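Local coordinates for VP5 (Halorubrum pleomorphic virus 2, PDB 6QGI), which is the viral envelope protein that probably drives fusion of the virus membrane with that of its haloarchaeal host, at residues S190-D194 against L203-K207; V121-D125 against L157-S161; F113-W117 against L223-W228; A13-W18 against S57-N62; L106-S111 against F169-D173. One frame throughout, in Å; residues are numbered along the deposited sequence.

Contact 1: S190-D194 against L203-K207; sequences SYYYD and LGDLK
Tyr193, its CG opposite the carbonyl carbon (chi1 -52°), reaches over to the loop with its phenol oxygen and takes the backbone N-H of Leu206: OH to N is 3.3 Å with 146° at the hydrogen, a long and somewhat bent bond. The same OH presses on Asp205, lying 3.0 Å from its CA, while the ring edge at CE2 meets Leu206 CD1 at 3.9 Å in the plane of the ring. Two residues earlier, Tyr191 brings its own edge to the backbone of Gly204, CE2 to C 3.4 Å. Asp205 OD1 crowds the same CD2-CE2 side, 2.9 Å from CD2, its carboxylate turned 89° to the ring. Both tyrosines stand on one side of strand 189-193, which pairs antiparallel with strand 176-186 in a small sheet, Tyr191 with Val184 and Tyr193 with Val182; the loop that follows the strand folds back against this side. Further out, Tyr191 OH is hydrogen-bonded to Asp202 OD2, which also accepts the N-H of Gly204, and Asp205 OD2 takes the N-H of Gly201. Asp205 OD1 sits close to Asp202 OD1, a pairing of like charges that may raise the proton affinity of one of them.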
# COMPACT_ATOMS: atom_id res chain seq x y z
N SER A 190 -20.56 -7.89 -24.88
CA SER A 190 -19.26 -7.89 -24.20
C SER A 190 -19.37 -7.24 -22.83
O SER A 190 -20.20 -6.35 -22.63
CB SER A 190 -18.21 -7.17 -25.04
OG SER A 190 -17.98 -7.86 -26.26
N TYR A 191 -18.54 -7.68 -21.87
CA TYR A 191 -18.52 -7.10 -20.52
C TYR A 191 -17.30 -6.22 -20.36
O TYR A 191 -16.20 -6.66 -20.67
CB TYR A 191 -18.55 -8.19 -19.42
CG TYR A 191 -19.86 -8.93 -19.27
CD1 TYR A 191 -21.02 -8.50 -19.90
CD2 TYR A 191 -19.95 -10.06 -18.45
CE1 TYR A 191 -22.23 -9.18 -19.76
CE2 TYR A 191 -21.16 -10.74 -18.28
CZ TYR A 191 -22.29 -10.29 -18.93
OH TYR A 191 -23.48 -10.97 -18.78
N TYR A 192 -17.50 -4.99 -19.89
CA TYR A 192 -16.40 -4.06 -19.70
C TYR A 192 -16.26 -3.73 -18.21
O TYR A 192 -17.25 -3.41 -17.56
CB TYR A 192 -16.60 -2.79 -20.54
CG TYR A 192 -16.73 -3.06 -22.02
CD1 TYR A 192 -15.61 -3.09 -22.84
CD2 TYR A 192 -17.98 -3.26 -22.61
CE1 TYR A 192 -15.72 -3.31 -24.22
CE2 TYR A 192 -18.10 -3.49 -23.98
CZ TYR A 192 -16.97 -3.52 -24.78
OH TYR A 192 -17.09 -3.75 -26.13
N TYR A 193 -15.03 -3.87 -17.68
CA TYR A 193 -14.74 -3.62 -16.27
C TYR A 193 -13.83 -2.44 -16.09
O TYR A 193 -12.80 -2.34 -16.76
CB TYR A 193 -14.10 -4.85 -15.59
CG TYR A 193 -14.83 -6.16 -15.74
CD1 TYR A 193 -16.22 -6.23 -15.68
CD2 TYR A 193 -14.13 -7.36 -15.87
CE1 TYR A 193 -16.89 -7.44 -15.80
CE2 TYR A 193 -14.79 -8.58 -15.95
CZ TYR A 193 -16.17 -8.61 -15.91
OH TYR A 193 -16.81 -9.82 -16.04
N ASP A 194 -14.18 -1.58 -15.14
CA ASP A 194 -13.41 -0.40 -14.76
C ASP A 194 -13.70 -0.13 -13.26
O ASP A 194 -14.66 -0.70 -12.74
CB ASP A 194 -13.74 0.81 -15.68
CG ASP A 194 -15.19 1.25 -15.72
OD1 ASP A 194 -16.01 0.64 -15.05
OD2 ASP A 194 -15.49 2.22 -16.41
N LEU A 203 -23.31 -14.61 -13.97
CA LEU A 203 -22.34 -15.70 -14.12
C LEU A 203 -21.47 -15.55 -15.39
O LEU A 203 -20.55 -16.34 -15.59
CB LEU A 203 -23.04 -17.08 -14.11
CG LEU A 203 -23.66 -17.55 -12.80
CD1 LEU A 203 -24.58 -18.73 -13.04
CD2 LEU A 203 -22.60 -17.93 -11.77
N GLY A 204 -21.74 -14.53 -16.21
CA GLY A 204 -20.98 -14.25 -17.42
C GLY A 204 -19.65 -13.57 -17.14
O GLY A 204 -18.79 -13.50 -18.01
N ASP A 205 -19.50 -13.04 -15.91
CA ASP A 205 -18.28 -12.35 -15.48
C ASP A 205 -17.15 -13.33 -15.22
O ASP A 205 -17.42 -14.49 -14.89
CB ASP A 205 -18.56 -11.53 -14.21
CG ASP A 205 -19.54 -10.39 -14.42
OD1 ASP A 205 -20.04 -10.25 -15.55
OD2 ASP A 205 -19.80 -9.65 -13.46
N LEU A 206 -15.88 -12.87 -15.35
CA LEU A 206 -14.69 -13.68 -15.08
C LEU A 206 -14.86 -14.36 -13.73
O LEU A 206 -15.26 -13.69 -12.77
CB LEU A 206 -13.40 -12.82 -15.09
CG LEU A 206 -12.93 -12.24 -16.42
CD1 LEU A 206 -11.88 -11.18 -16.20
CD2 LEU A 206 -12.40 -13.31 -17.36
N LYS A 207 -14.66 -15.69 -13.67
CA LYS A 207 -14.86 -16.54 -12.49
C LYS A 207 -14.47 -15.85 -11.18
O LYS A 207 -15.19 -15.99 -10.19
CB LYS A 207 -14.07 -17.85 -12.63
CG LYS A 207 -14.58 -18.96 -11.71
CD LYS A 207 -13.55 -20.04 -11.51
CE LYS A 207 -13.95 -20.94 -10.36
NZ LYS A 207 -12.90 -21.94 -10.07

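Contact 2: V121-D125 against L157-S161; sequences VAELD and LANPS
Asp125 and Ala158 meet where a strand of a small antiparallel sheet lies on the long helix 91-133, a helix-on-sheet packing in which the axes of segments 121-125 and 157-159 come within 7.1 Å and run at 131° to each other. Asp125 can be followed outward. Its CB lies 3.8 Å from Pro160 CG, beside the pyrrolidine ring. CG stands anti to the backbone N (chi1 -174°), which brings it close to Ala158 O and Pro160 CG and swings the carboxylate out over the strand. There the two oxygens part: OD2 comes to 3.5 Å from Pro160 CG, whereas OD1 stops 3.0 Å from Ala158 O. OD1 and the carbonyl oxygen are both acceptors, so this is a close approach and not a bond, and it probably costs some energy unless the carboxylate carries a proton. The methyl of Ala158 points into the helix surface, where CB rests 3.5 Å from Val121 O, an oxygen already taken by the N-H of Asp125, and 3.9 Å from Leu124 CD2; Leu128, one turn on, closes over the same methyl. Pro160 also reaches Ala122, its CB 4.3 Å from Ala122 CB. Asn159, between Ala158 and Pro160, is turned the other way, and its amide nitrogen serves Glu183 and Thr181 on strand 176-186. Val121 finishes the helix side: its CG1, anti to the backbone N, bears on both the Ala158 methyl and the strand backbone, lying 3.7 Å from Asn159 O.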
# COMPACT_ATOMS: atom_id res chain seq x y z
N VAL A 121 -4.25 -1.95 -17.08
CA VAL A 121 -4.98 -2.34 -18.30
C VAL A 121 -4.04 -2.23 -19.51
O VAL A 121 -4.03 -3.14 -20.35
CB VAL A 121 -6.31 -1.54 -18.50
CG1 VAL A 121 -7.02 -1.94 -19.79
CG2 VAL A 121 -7.25 -1.72 -17.31
N ALA A 122 -3.24 -1.13 -19.59
CA ALA A 122 -2.26 -0.90 -20.66
C ALA A 122 -1.22 -2.03 -20.71
O ALA A 122 -0.90 -2.54 -21.79
CB ALA A 122 -1.58 0.44 -20.47
N GLU A 123 -0.71 -2.42 -19.53
CA GLU A 123 0.26 -3.50 -19.34
C GLU A 123 -0.37 -4.84 -19.72
O GLU A 123 0.31 -5.66 -20.35
CB GLU A 123 0.72 -3.53 -17.88
CG GLU A 123 1.90 -4.44 -17.59
CD GLU A 123 2.24 -4.46 -16.12
OE1 GLU A 123 3.40 -4.15 -15.78
OE2 GLU A 123 1.35 -4.80 -15.31
N LEU A 124 -1.66 -5.04 -19.36
CA LEU A 124 -2.42 -6.24 -19.70
C LEU A 124 -2.57 -6.34 -21.21
O LEU A 124 -2.41 -7.43 -21.76
CB LEU A 124 -3.79 -6.27 -19.00
CG LEU A 124 -4.72 -7.47 -19.30
CD1 LEU A 124 -4.11 -8.79 -18.82
CD2 LEU A 124 -6.09 -7.27 -18.68
N ASP A 125 -2.84 -5.20 -21.89
CA ASP A 125 -3.00 -5.14 -23.34
C ASP A 125 -1.72 -5.59 -24.04
O ASP A 125 -1.80 -6.38 -24.99
CB ASP A 125 -3.41 -3.74 -23.80
CG ASP A 125 -3.74 -3.64 -25.28
OD1 ASP A 125 -4.51 -4.50 -25.79
OD2 ASP A 125 -3.23 -2.70 -25.94
N LEU A 157 -9.93 -9.36 -23.33
CA LEU A 157 -9.31 -8.20 -23.99
C LEU A 157 -9.11 -7.03 -23.02
O LEU A 157 -9.77 -6.94 -21.99
CB LEU A 157 -10.16 -7.76 -25.20
CG LEU A 157 -10.33 -8.80 -26.33
CD1 LEU A 157 -11.42 -8.38 -27.29
CD2 LEU A 157 -9.03 -9.06 -27.07
N ALA A 158 -8.17 -6.15 -23.35
CA ALA A 158 -7.85 -4.96 -22.57
C ALA A 158 -7.83 -3.75 -23.48
O ALA A 158 -7.12 -3.74 -24.49
CB ALA A 158 -6.51 -5.13 -21.86
N ASN A 159 -8.67 -2.76 -23.17
CA ASN A 159 -8.80 -1.53 -23.95
C ASN A 159 -8.17 -0.37 -23.16
O ASN A 159 -8.82 0.13 -22.24
CB ASN A 159 -10.26 -1.27 -24.28
CG ASN A 159 -10.96 -2.49 -24.80
OD1 ASN A 159 -10.82 -2.87 -25.97
ND2 ASN A 159 -11.73 -3.14 -23.94
N PRO A 160 -6.90 0.01 -23.45
CA PRO A 160 -6.26 1.09 -22.67
C PRO A 160 -6.92 2.45 -22.87
O PRO A 160 -7.57 2.67 -23.89
CB PRO A 160 -4.82 1.11 -23.19
CG PRO A 160 -4.64 -0.15 -23.95
CD PRO A 160 -5.99 -0.50 -24.49
N SER A 161 -6.72 3.38 -21.90
CA SER A 161 -7.25 4.74 -21.97
C SER A 161 -6.94 5.35 -23.34
O SER A 161 -5.83 5.20 -23.85
CB SER A 161 -6.69 5.61 -20.85
OG SER A 161 -5.28 5.73 -20.91

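Contact 3: F113-W117 against L223-W228; sequences FLKTW and LNASNW
Phe113, Trp117 and Trp228 form an aromatic cluster between helix 91-133 and the start of helix 225-253. Trp117 drives the edge of its six-membered ring into the face of the Trp228 five-membered ring, centroids 4.5 Å apart and planes at 70°, with CE3 3.4 Å from Trp228 CD2. Its CB meets the six-membered ring of Trp228 as well, in an off-centre CH-pi contact. Trp117 has CG anti to the backbone N (chi1 176°), which sends the indole along the partner segment until CH2 lies 3.5 Å from Leu223 O, with Leu223 CD2 over one indole face. Trp117 NE1 is satisfied by Gly180 O on strand 176-186. The Trp228 rim lies over one face of Phe113, CE3 to Phe113 CZ 3.4 Å, the ring pair oblique with planes at 51°. This rim also faces the helix: Phe113 O lies 3.3 Å from Trp228 CZ3 and Thr116 CG2 3.8 Å from CH2. Just before helix 225-253, Asn224 is the N-cap, its OD1 weakly accepting the N-H of Ser226. Ile59 of helix 37-60 touches Phe113, Thr116 and Trp228; the T-shaped tryptophan pair is part of a buried aromatic cluster where three helices meet beside the small sheet.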
# COMPACT_ATOMS: atom_id res chain seq x y z
N PHE A 113 -5.75 7.36 -8.74
CA PHE A 113 -6.46 6.09 -8.60
C PHE A 113 -6.76 5.47 -9.98
O PHE A 113 -6.62 4.27 -10.16
CB PHE A 113 -7.74 6.31 -7.79
CG PHE A 113 -8.66 5.11 -7.65
CD1 PHE A 113 -8.43 4.15 -6.68
CD2 PHE A 113 -9.79 4.99 -8.45
CE1 PHE A 113 -9.28 3.05 -6.55
CE2 PHE A 113 -10.64 3.89 -8.31
CZ PHE A 113 -10.38 2.93 -7.36
N LEU A 114 -7.19 6.30 -10.94
CA LEU A 114 -7.55 5.83 -12.28
C LEU A 114 -6.33 5.60 -13.16
O LEU A 114 -6.38 4.71 -14.01
CB LEU A 114 -8.55 6.77 -12.97
CG LEU A 114 -9.92 6.87 -12.27
CD1 LEU A 114 -10.76 7.98 -12.84
CD2 LEU A 114 -10.63 5.53 -12.23
N LYS A 115 -5.22 6.34 -12.93
CA LYS A 115 -3.97 6.16 -13.67
C LYS A 115 -3.33 4.81 -13.30
O LYS A 115 -2.74 4.15 -14.16
CB LYS A 115 -2.99 7.30 -13.40
CG LYS A 115 -3.17 8.53 -14.27
CD LYS A 115 -2.21 9.64 -13.89
CE LYS A 115 -2.67 10.98 -14.39
NZ LYS A 115 -2.61 11.07 -15.88
N THR A 116 -3.47 4.41 -12.02
CA THR A 116 -2.98 3.14 -11.46
C THR A 116 -3.71 1.99 -12.16
O THR A 116 -3.06 1.00 -12.50
CB THR A 116 -3.17 3.12 -9.94
OG1 THR A 116 -2.57 4.27 -9.37
CG2 THR A 116 -2.60 1.86 -9.28
N TRP A 117 -5.04 2.13 -12.40
CA TRP A 117 -5.88 1.16 -13.10
C TRP A 117 -5.52 1.16 -14.59
O TRP A 117 -5.42 0.08 -15.18
CB TRP A 117 -7.39 1.45 -12.89
CG TRP A 117 -8.31 0.54 -13.66
CD1 TRP A 117 -8.84 0.77 -14.89
CD2 TRP A 117 -8.82 -0.74 -13.24
NE1 TRP A 117 -9.64 -0.28 -15.27
CE2 TRP A 117 -9.64 -1.23 -14.28
CE3 TRP A 117 -8.64 -1.53 -12.10
CZ2 TRP A 117 -10.29 -2.47 -14.21
CZ3 TRP A 117 -9.30 -2.76 -12.02
CH2 TRP A 117 -10.12 -3.21 -13.07
N LEU A 223 -6.47 -7.06 -11.15
CA LEU A 223 -7.35 -6.24 -12.00
C LEU A 223 -8.83 -6.63 -11.77
O LEU A 223 -9.63 -6.65 -12.71
CB LEU A 223 -6.97 -6.34 -13.49
CG LEU A 223 -5.66 -5.69 -13.89
CD1 LEU A 223 -5.34 -5.95 -15.34
CD2 LEU A 223 -5.72 -4.23 -13.69
N ASN A 224 -9.17 -6.97 -10.51
CA ASN A 224 -10.51 -7.36 -10.08
C ASN A 224 -11.29 -6.09 -9.76
O ASN A 224 -11.06 -5.49 -8.70
CB ASN A 224 -10.44 -8.33 -8.89
CG ASN A 224 -11.76 -8.92 -8.42
OD1 ASN A 224 -12.84 -8.69 -8.99
ND2 ASN A 224 -11.71 -9.72 -7.37
N ALA A 225 -12.20 -5.68 -10.66
CA ALA A 225 -13.03 -4.46 -10.53
C ALA A 225 -13.88 -4.46 -9.24
O ALA A 225 -14.22 -3.38 -8.75
CB ALA A 225 -13.91 -4.30 -11.75
N SER A 226 -14.18 -5.65 -8.68
CA SER A 226 -14.89 -5.87 -7.42
C SER A 226 -14.11 -5.33 -6.22
O SER A 226 -14.70 -5.11 -5.16
CB SER A 226 -15.14 -7.35 -7.19
OG SER A 226 -16.29 -7.78 -7.91
N ASN A 227 -12.77 -5.19 -6.36
CA ASN A 227 -11.88 -4.68 -5.31
C ASN A 227 -11.64 -3.18 -5.46
O ASN A 227 -11.27 -2.52 -4.49
CB ASN A 227 -10.55 -5.43 -5.33
CG ASN A 227 -10.63 -6.87 -4.88
OD1 ASN A 227 -11.62 -7.32 -4.28
ND2 ASN A 227 -9.58 -7.62 -5.16
N TRP A 228 -11.88 -2.64 -6.67
CA TRP A 228 -11.69 -1.23 -7.01
C TRP A 228 -13.00 -0.44 -6.85
O TRP A 228 -12.95 0.73 -6.47
CB TRP A 228 -11.16 -1.12 -8.44
CG TRP A 228 -9.74 -1.58 -8.59
CD1 TRP A 228 -9.28 -2.87 -8.55
CD2 TRP A 228 -8.59 -0.75 -8.80
NE1 TRP A 228 -7.92 -2.89 -8.73
CE2 TRP A 228 -7.47 -1.60 -8.89
CE3 TRP A 228 -8.40 0.63 -8.96
CZ2 TRP A 228 -6.18 -1.12 -9.11
CZ3 TRP A 228 -7.12 1.12 -9.16
CH2 TRP A 228 -6.02 0.25 -9.24

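Contact 4: A13-W18 against S57-N62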
# COMPACT_ATOMS: atom_id res chain seq x y z
N ALA A 13 3.51 -3.60 1.33
CA ALA A 13 4.17 -2.30 1.24
C ALA A 13 3.09 -1.20 1.29
O ALA A 13 1.94 -1.46 0.92
CB ALA A 13 4.98 -2.21 -0.04
N VAL A 14 3.42 -0.02 1.82
CA VAL A 14 2.41 1.03 1.93
C VAL A 14 2.85 2.28 1.12
O VAL A 14 3.95 2.81 1.32
CB VAL A 14 2.08 1.36 3.42
CG1 VAL A 14 1.06 2.50 3.54
CG2 VAL A 14 1.58 0.12 4.15
N GLY A 15 1.98 2.70 0.21
CA GLY A 15 2.13 3.89 -0.62
C GLY A 15 0.80 4.63 -0.63
O GLY A 15 -0.16 4.16 -1.23
N VAL A 16 0.70 5.75 0.10
CA VAL A 16 -0.57 6.48 0.23
C VAL A 16 -0.47 7.94 -0.27
O VAL A 16 -1.44 8.70 -0.12
CB VAL A 16 -1.12 6.43 1.69
CG1 VAL A 16 -1.46 5.01 2.11
CG2 VAL A 16 -0.16 7.08 2.68
N GLY A 17 0.68 8.29 -0.85
CA GLY A 17 0.94 9.63 -1.37
C GLY A 17 -0.03 10.08 -2.44
O GLY A 17 -0.29 11.28 -2.58
N TRP A 18 -0.61 9.10 -3.17
CA TRP A 18 -1.59 9.27 -4.24
C TRP A 18 -2.89 9.90 -3.75
O TRP A 18 -3.65 10.46 -4.55
CB TRP A 18 -1.90 7.91 -4.89
CG TRP A 18 -2.48 6.91 -3.94
CD1 TRP A 18 -1.79 6.04 -3.14
CD2 TRP A 18 -3.86 6.67 -3.69
NE1 TRP A 18 -2.66 5.32 -2.37
CE2 TRP A 18 -3.95 5.66 -2.71
CE3 TRP A 18 -5.05 7.22 -4.20
CZ2 TRP A 18 -5.17 5.18 -2.23
CZ3 TRP A 18 -6.27 6.75 -3.72
CH2 TRP A 18 -6.32 5.73 -2.76
N SER A 57 -0.32 -2.23 -2.66
CA SER A 57 0.54 -1.36 -1.86
C SER A 57 0.06 0.07 -1.84
O SER A 57 0.25 0.77 -0.84
CB SER A 57 1.98 -1.40 -2.37
OG SER A 57 2.51 -2.71 -2.34
N THR A 58 -0.56 0.51 -2.94
CA THR A 58 -1.02 1.88 -3.06
C THR A 58 -2.53 2.02 -2.88
O THR A 58 -2.95 2.73 -1.98
CB THR A 58 -0.56 2.51 -4.39
OG1 THR A 58 -1.05 1.72 -5.48
CG2 THR A 58 0.96 2.67 -4.48
N ILE A 59 -3.34 1.34 -3.71
CA ILE A 59 -4.79 1.54 -3.69
C ILE A 59 -5.62 0.43 -3.01
O ILE A 59 -6.42 0.75 -2.12
CB ILE A 59 -5.28 1.76 -5.15
CG1 ILE A 59 -4.81 3.12 -5.71
CG2 ILE A 59 -6.80 1.61 -5.25
CD1 ILE A 59 -5.03 3.29 -7.14
N VAL A 60 -5.50 -0.83 -3.47
CA VAL A 60 -6.36 -1.95 -3.06
C VAL A 60 -6.27 -2.26 -1.56
O VAL A 60 -7.32 -2.46 -0.95
CB VAL A 60 -6.11 -3.22 -3.93
CG1 VAL A 60 -7.08 -4.34 -3.59
CG2 VAL A 60 -6.20 -2.88 -5.41
N ASP A 61 -5.07 -2.27 -0.96
CA ASP A 61 -4.94 -2.61 0.47
C ASP A 61 -5.23 -1.43 1.42
O ASP A 61 -5.34 -1.65 2.62
CB ASP A 61 -3.55 -3.20 0.77
CG ASP A 61 -3.41 -4.68 0.45
OD1 ASP A 61 -4.35 -5.25 -0.16
OD2 ASP A 61 -2.36 -5.27 0.82
N ASN A 62 -5.39 -0.21 0.89
CA ASN A 62 -5.62 0.96 1.73
C ASN A 62 -6.91 1.70 1.34
O ASN A 62 -6.86 2.81 0.82
CB ASN A 62 -4.40 1.91 1.67
CG ASN A 62 -3.06 1.21 1.67
OD1 ASN A 62 -2.75 0.41 2.55
ND2 ASN A 62 -2.24 1.48 0.68
O HOH W 1 3.10 -5.21 -1.05
O HOH W 2 -0.45 -2.07 2.13
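The extended chain of Ala13 to Gly15 lies against helix 37-60 where it widens into a pi-type turn at 57-60; the nearest CA atoms, of Gly15 and Thr58, are 4.5 Å apart. This loop-on-helix contact ties the run after strand 11-13 to the helical bundle. Gly15 N donates to Ser57 O at 2.8 Å (149° at the hydrogen), arriving above the carbonyl plane, and Asn62 ND2 reaches the same oxygen from the opposite face. That amide nitrogen bonds Ser57 O and Thr58 O, both at 3.0 Å, above the plane of each carbonyl, while both oxygens lie near its own amide plane. OD1 of Asn62 is hydrogen-bonded to Tyr344 OH. Conversely, Gly15 O receives a CA-H...O contact from Thr58, CA to O 3.0 Å. Trp18 CG sits between its backbone N and carbonyl carbon (chi1 61°), folding the indole back over the helix. There NE1 is shared between two weak, bent bonds, to Thr58 O and to Gly15 O, while Ile59 CG1 stands almost straight above the six-membered ring, 4.0 Å from its centroid. Val109 and Met235 touch the indole too. One water links the backbone of Ala13 to the hydroxyl of Ser57: it accepts from Ala13 N at 2.9 Å and donates to Ser57 OG, also at 2.9 Å, the hydroxyl being bonded in turn to Ser53 O.

Contact 5: L106-S111 against F169-D173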
# COMPACT_ATOMS: atom_id res chain seq x y z
N LEU A 106 -9.60 16.52 -4.95
CA LEU A 106 -10.22 15.22 -5.24
C LEU A 106 -10.00 14.80 -6.69
O LEU A 106 -10.00 13.59 -6.94
CB LEU A 106 -11.72 15.17 -4.85
CG LEU A 106 -11.94 15.26 -3.32
CD1 LEU A 106 -13.34 15.47 -2.98
CD2 LEU A 106 -11.47 14.04 -2.61
N THR A 107 -9.70 15.74 -7.62
CA THR A 107 -9.35 15.41 -9.01
C THR A 107 -7.99 14.72 -9.00
O THR A 107 -7.83 13.71 -9.67
CB THR A 107 -9.41 16.66 -9.91
OG1 THR A 107 -10.78 16.99 -10.09
CG2 THR A 107 -8.79 16.44 -11.30
N THR A 108 -7.04 15.24 -8.19
CA THR A 108 -5.68 14.69 -8.04
C THR A 108 -5.75 13.30 -7.42
O THR A 108 -4.94 12.45 -7.77
CB THR A 108 -4.80 15.66 -7.24
OG1 THR A 108 -4.85 16.95 -7.85
CG2 THR A 108 -3.35 15.21 -7.16
N VAL A 109 -6.72 13.04 -6.52
CA VAL A 109 -6.90 11.73 -5.88
C VAL A 109 -7.52 10.78 -6.91
O VAL A 109 -6.97 9.69 -7.11
CB VAL A 109 -7.71 11.80 -4.56
CG1 VAL A 109 -7.97 10.41 -3.98
CG2 VAL A 109 -7.00 12.68 -3.53
N GLN A 110 -8.63 11.19 -7.58
CA GLN A 110 -9.31 10.38 -8.61
C GLN A 110 -8.38 10.03 -9.76
O GLN A 110 -8.38 8.88 -10.21
CB GLN A 110 -10.53 11.12 -9.17
CG GLN A 110 -11.71 11.25 -8.23
CD GLN A 110 -12.69 12.28 -8.74
OE1 GLN A 110 -12.32 13.34 -9.26
NE2 GLN A 110 -13.97 11.98 -8.59
N SER A 111 -7.58 11.01 -10.24
CA SER A 111 -6.63 10.82 -11.34
C SER A 111 -5.58 9.79 -10.99
O SER A 111 -5.31 8.92 -11.80
CB SER A 111 -5.95 12.14 -11.72
OG SER A 111 -6.93 13.09 -12.12
N PHE A 169 -14.56 9.20 -17.80
CA PHE A 169 -14.94 9.59 -16.45
C PHE A 169 -14.78 11.09 -16.24
O PHE A 169 -13.74 11.65 -16.56
CB PHE A 169 -14.12 8.81 -15.41
CG PHE A 169 -14.41 9.18 -13.97
CD1 PHE A 169 -15.54 8.68 -13.32
CD2 PHE A 169 -13.57 10.03 -13.26
CE1 PHE A 169 -15.81 9.02 -11.99
CE2 PHE A 169 -13.83 10.35 -11.93
CZ PHE A 169 -14.95 9.85 -11.30
N THR A 170 -15.81 11.72 -15.67
CA THR A 170 -15.79 13.15 -15.39
C THR A 170 -15.23 13.34 -13.97
O THR A 170 -15.81 12.84 -13.00
CB THR A 170 -17.18 13.78 -15.58
OG1 THR A 170 -17.75 13.32 -16.81
CG2 THR A 170 -17.14 15.31 -15.55
N LEU A 171 -14.10 14.05 -13.86
CA LEU A 171 -13.44 14.33 -12.59
C LEU A 171 -14.18 15.43 -11.83
O LEU A 171 -15.04 16.10 -12.41
CB LEU A 171 -11.97 14.71 -12.82
CG LEU A 171 -11.09 13.63 -13.47
CD1 LEU A 171 -9.86 14.22 -14.11
CD2 LEU A 171 -10.71 12.56 -12.48
N ALA A 172 -13.87 15.60 -10.52
CA ALA A 172 -14.48 16.62 -9.67
C ALA A 172 -14.27 18.02 -10.24
O ALA A 172 -15.16 18.87 -10.15
CB ALA A 172 -13.92 16.53 -8.27
N ASP A 173 -13.11 18.22 -10.89
CA ASP A 173 -12.69 19.44 -11.59
C ASP A 173 -13.64 19.77 -12.73
O ASP A 173 -13.71 20.93 -13.15
CB ASP A 173 -11.27 19.23 -12.16
CG ASP A 173 -10.35 20.43 -12.10
OD1 ASP A 173 -10.87 21.57 -11.99
OD2 ASP A 173 -9.12 20.25 -12.17
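Two successive backbone N-H groups, of Ala172 and Asp173, are each taken by a side chain of helix 91-133. Gln110, its chain extended beyond CG (chi2 165°), reaches far enough for OE1 to accept from Ala172 N at 3.0 Å, nearly straight (160°), with the donor in the carbonyl plane and on a lone pair. Thr107 OG1 accepts from Asp173 N at 2.8 Å, more bent, while its own hydrogen bond to Asn103 O, a turn back in the helix, fixes the hydroxyl. Within the helix Ser111 OG donates to Thr107 O, an oxygen that also accepts Ser111 N. The apolar contacts centre on Leu171, whose two methyls part over the helix: CD1 lies 3.7 Å from Thr107 CG2 and equally near Ser111 OG, and CD2 lies 3.6 Å from Gln110 CB. Beside them Ala172 CB touches Leu106 CB at 4.3 Å, with Leu239 of helix 225-253 packing on both. A ring-edge contact comes from Phe169, which meets the Gln110 amide, CZ to NE2 3.6 Å, with the two planes 86° apart. Here the chain leaves strand 167-170, paired with strand 176-186, and turns so that residues 171-173 lie against helix 91-133. The bond to Ala172 probably sets the rotation of the Gln110 amide, leaving NE2 beside the phenylalanine rim; the polar helix side chains thus supply acceptors for backbone N-H groups of a segment that has left its sheet.

Helix 91-133 carries contacts 5, 3 and 2 in order along its length, with contact 3 about 15 Å from contact 5 and about 12 Å from contact 2 between centres. Contact 2 touches contact 3 through Leu124 CD2 on Leu223 CD1, 3.7 Å, and contact 5 touches contact 3 through Phe169 on Leu114. Contact 4 packs against contact 3 through Ile59 and Val60, centres about 12 Å apart. Contact 1 rests on contact 3 from the sheet side, where Tyr193 and Asp194 meet Trp117 and Ala225, and reaches contact 2 through Tyr192 and Asn159. Contacts 1, 2 and 5 all involve the same small sheet. The glycosylated Asn396 belongs to none of the five.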